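Local coordinates for peptidase M16 inactive domain family protein (Pseudomonas fluorescens, PDB 3GWB), which is a peptidase M16 inactive-domain family protein, possibly with the metal-dependent hydrolase activity usual in that family, at residues L254-I259 and G310-N315. Sequence-based numbering, arbitrary orientation.
Sequences LAQLGI and GPFMIN
Leu254 and Ile314 are joined by two backbone hydrogen bonds, Leu254 N to Ile314 O at 2.9 Å and Ile314 N to Leu254 O at 2.8 Å. Gln256 and Phe312 form the next hydrogen-bonded pair, and the strands run antiparallel at 173°. Between these two hydrogen-bonded pairs, Ala255 and Met313, a selenomethionine, form a non-hydrogen-bonded pair. Here CG of Met313 lies 4.0 Å from CB of Ala255, brought there by a first torsion that sets CG anti to the backbone N (chi1 -168°). Met313 CA also gives a C-H...O contact to Leu254 O at 3.3 Å, so that carbonyl meets both an N-H and a C-H of the facing strand.

Leu254, Gln256, Phe312 and Ile314 share the other face of the sheet. CG of Gln256 approaches the Phe312 ring obliquely, at 4.3 Å from CD2, while the amide of Gln256 is held by a hydrogen bond from NE2 to the carbonyl oxygen of Asn409. The Phe312 ring also meets that of Phe303, their planes inclined at about 55°, and touches Asn273 and Leu276 of helix 266-277; Leu155 of helix 147-160 meets Ala255 on the opposite face.

Beyond Leu257 the ladder turns irregular. Gly258 N donates to Gly310 O at 2.6 Å, and Gly310 N reaches Ile259 O at 3.1 Å from above the carbonyl plane, 55° out of it. A water also donates to Ile259 O, with a weak second bond to Pro311 O. These paired strands lie inside the five-stranded mixed sheet, flanked by 414-419 and 299-303, in the alpha/beta fold of an M16 domain.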
loop_
_atom_site.group_PDB
_atom_site.type_symbol
_atom_site.label_atom_id
_atom_site.label_comp_id
_atom_site.label_asym_id
_atom_site.label_seq_id
_atom_site.Cartn_x
_atom_site.Cartn_y
_atom_site.Cartn_z
ATOM N N LEU A 254 -4.201 20.599 -13.687
ATOM C CA LEU A 254 -5.183 21.619 -14.028
ATOM C C LEU A 254 -6.393 21.338 -13.162
ATOM O O LEU A 254 -6.711 20.180 -12.899
ATOM C CB LEU A 254 -5.583 21.538 -15.503
ATOM C CG LEU A 254 -4.483 21.672 -16.557
ATOM C CD1 LEU A 254 -3.700 20.371 -16.646
ATOM C CD2 LEU A 254 -5.111 21.993 -17.908
ATOM N N ALA A 255 -7.075 22.388 -12.721
ATOM C CA ALA A 255 -8.230 22.192 -11.869
ATOM C C ALA A 255 -9.082 23.434 -11.703
ATOM O O ALA A 255 -8.677 24.543 -12.048
ATOM C CB ALA A 255 -7.772 21.702 -10.489
ATOM N N GLN A 256 -10.276 23.210 -11.166
ATOM C CA GLN A 256 -11.242 24.252 -10.875
ATOM C C GLN A 256 -12.245 23.586 -9.961
ATOM O O GLN A 256 -12.196 22.368 -9.776
ATOM C CB GLN A 256 -11.922 24.762 -12.147
ATOM C CG GLN A 256 -12.545 23.704 -13.036
ATOM C CD GLN A 256 -13.180 24.322 -14.276
ATOM O OE1 GLN A 256 -14.311 24.822 -14.231
ATOM N NE2 GLN A 256 -12.442 24.315 -15.379
ATOM N N LEU A 257 -13.139 24.370 -9.374
ATOM C CA LEU A 257 -14.127 23.808 -8.471
ATOM C C LEU A 257 -15.083 22.889 -9.209
ATOM O O LEU A 257 -15.613 23.243 -10.261
ATOM C CB LEU A 257 -14.913 24.922 -7.779
ATOM C CG LEU A 257 -14.116 25.803 -6.817
ATOM C CD1 LEU A 257 -15.048 26.827 -6.168
ATOM C CD2 LEU A 257 -13.467 24.930 -5.751
ATOM N N GLY A 258 -15.290 21.701 -8.653
ATOM C CA GLY A 258 -16.190 20.743 -9.263
ATOM C C GLY A 258 -17.539 20.815 -8.583
ATOM O O GLY A 258 -18.009 21.897 -8.232
ATOM N N ILE A 259 -18.165 19.662 -8.381
ATOM C CA ILE A 259 -19.469 19.618 -7.737
ATOM C C ILE A 259 -19.359 19.076 -6.318
ATOM O O ILE A 259 -18.318 18.552 -5.924
ATOM C CB ILE A 259 -20.437 18.698 -8.509
ATOM C CG1 ILE A 259 -19.822 17.299 -8.625
ATOM C CG2 ILE A 259 -20.724 19.276 -9.887
ATOM C CD1 ILE A 259 -20.821 16.213 -8.967
ATOM N N GLY A 310 -16.183 20.034 -4.212
ATOM C CA GLY A 310 -14.894 19.382 -4.289
ATOM C C GLY A 310 -14.238 19.813 -5.581
ATOM O O GLY A 310 -14.877 20.449 -6.411
ATOM N N PRO A 311 -12.970 19.474 -5.800
ATOM C CA PRO A 311 -12.343 19.904 -7.046
ATOM C C PRO A 311 -12.504 18.966 -8.247
ATOM O O PRO A 311 -12.839 17.790 -8.108
ATOM C CB PRO A 311 -10.889 20.033 -6.640
ATOM C CG PRO A 311 -10.730 18.818 -5.747
ATOM C CD PRO A 311 -11.980 18.859 -4.892
ATOM N N PHE A 312 -12.286 19.527 -9.429
ATOM C CA PHE A 312 -12.279 18.767 -10.664
ATOM C C PHE A 312 -10.814 18.952 -11.019
ATOM O O PHE A 312 -10.314 20.085 -11.033
ATOM C CB PHE A 312 -13.138 19.390 -11.761
ATOM C CG PHE A 312 -12.844 18.821 -13.125
ATOM C CD1 PHE A 312 -13.296 17.551 -13.482
ATOM C CD2 PHE A 312 -12.052 19.529 -14.031
ATOM C CE1 PHE A 312 -12.945 16.985 -14.713
ATOM C CE2 PHE A 312 -11.694 18.974 -15.265
ATOM C CZ PHE A 312 -12.148 17.700 -15.610
HETATM N N MSE A 313 -10.126 17.855 -11.310
HETATM C CA MSE A 313 -8.708 17.939 -11.594
HETATM C C MSE A 313 -8.232 17.001 -12.695
HETATM O O MSE A 313 -8.766 15.907 -12.868
HETATM C CB MSE A 313 -7.947 17.643 -10.299
HETATM C CG MSE A 313 -6.471 17.959 -10.309
HETATM SE SE MSE A 313 -5.791 17.687 -8.654
HETATM C CE MSE A 313 -6.917 18.694 -7.663
ATOM N N ILE A 314 -7.232 17.457 -13.441
ATOM C CA ILE A 314 -6.618 16.680 -14.511
ATOM C C ILE A 314 -5.137 16.675 -14.189
ATOM O O ILE A 314 -4.573 17.724 -13.883
ATOM C CB ILE A 314 -6.770 17.347 -15.886
ATOM C CG1 ILE A 314 -8.241 17.406 -16.284
ATOM C CG2 ILE A 314 -5.940 16.585 -16.921
ATOM C CD1 ILE A 314 -8.487 18.217 -17.544
ATOM N N ASN A 315 -4.502 15.512 -14.247
ATOM C CA ASN A 315 -3.073 15.458 -13.962
ATOM C C ASN A 315 -2.316 14.471 -14.836
ATOM O O ASN A 315 -2.856 13.452 -15.265
ATOM C CB ASN A 315 -2.834 15.118 -12.494
ATOM C CG ASN A 315 -3.322 13.743 -12.136
ATOM O OD1 ASN A 315 -4.525 13.509 -12.011
ATOM N ND2 ASN A 315 -2.392 12.811 -11.980
HETATM O O HOH W 1 -16.179 17.586 -7.526
#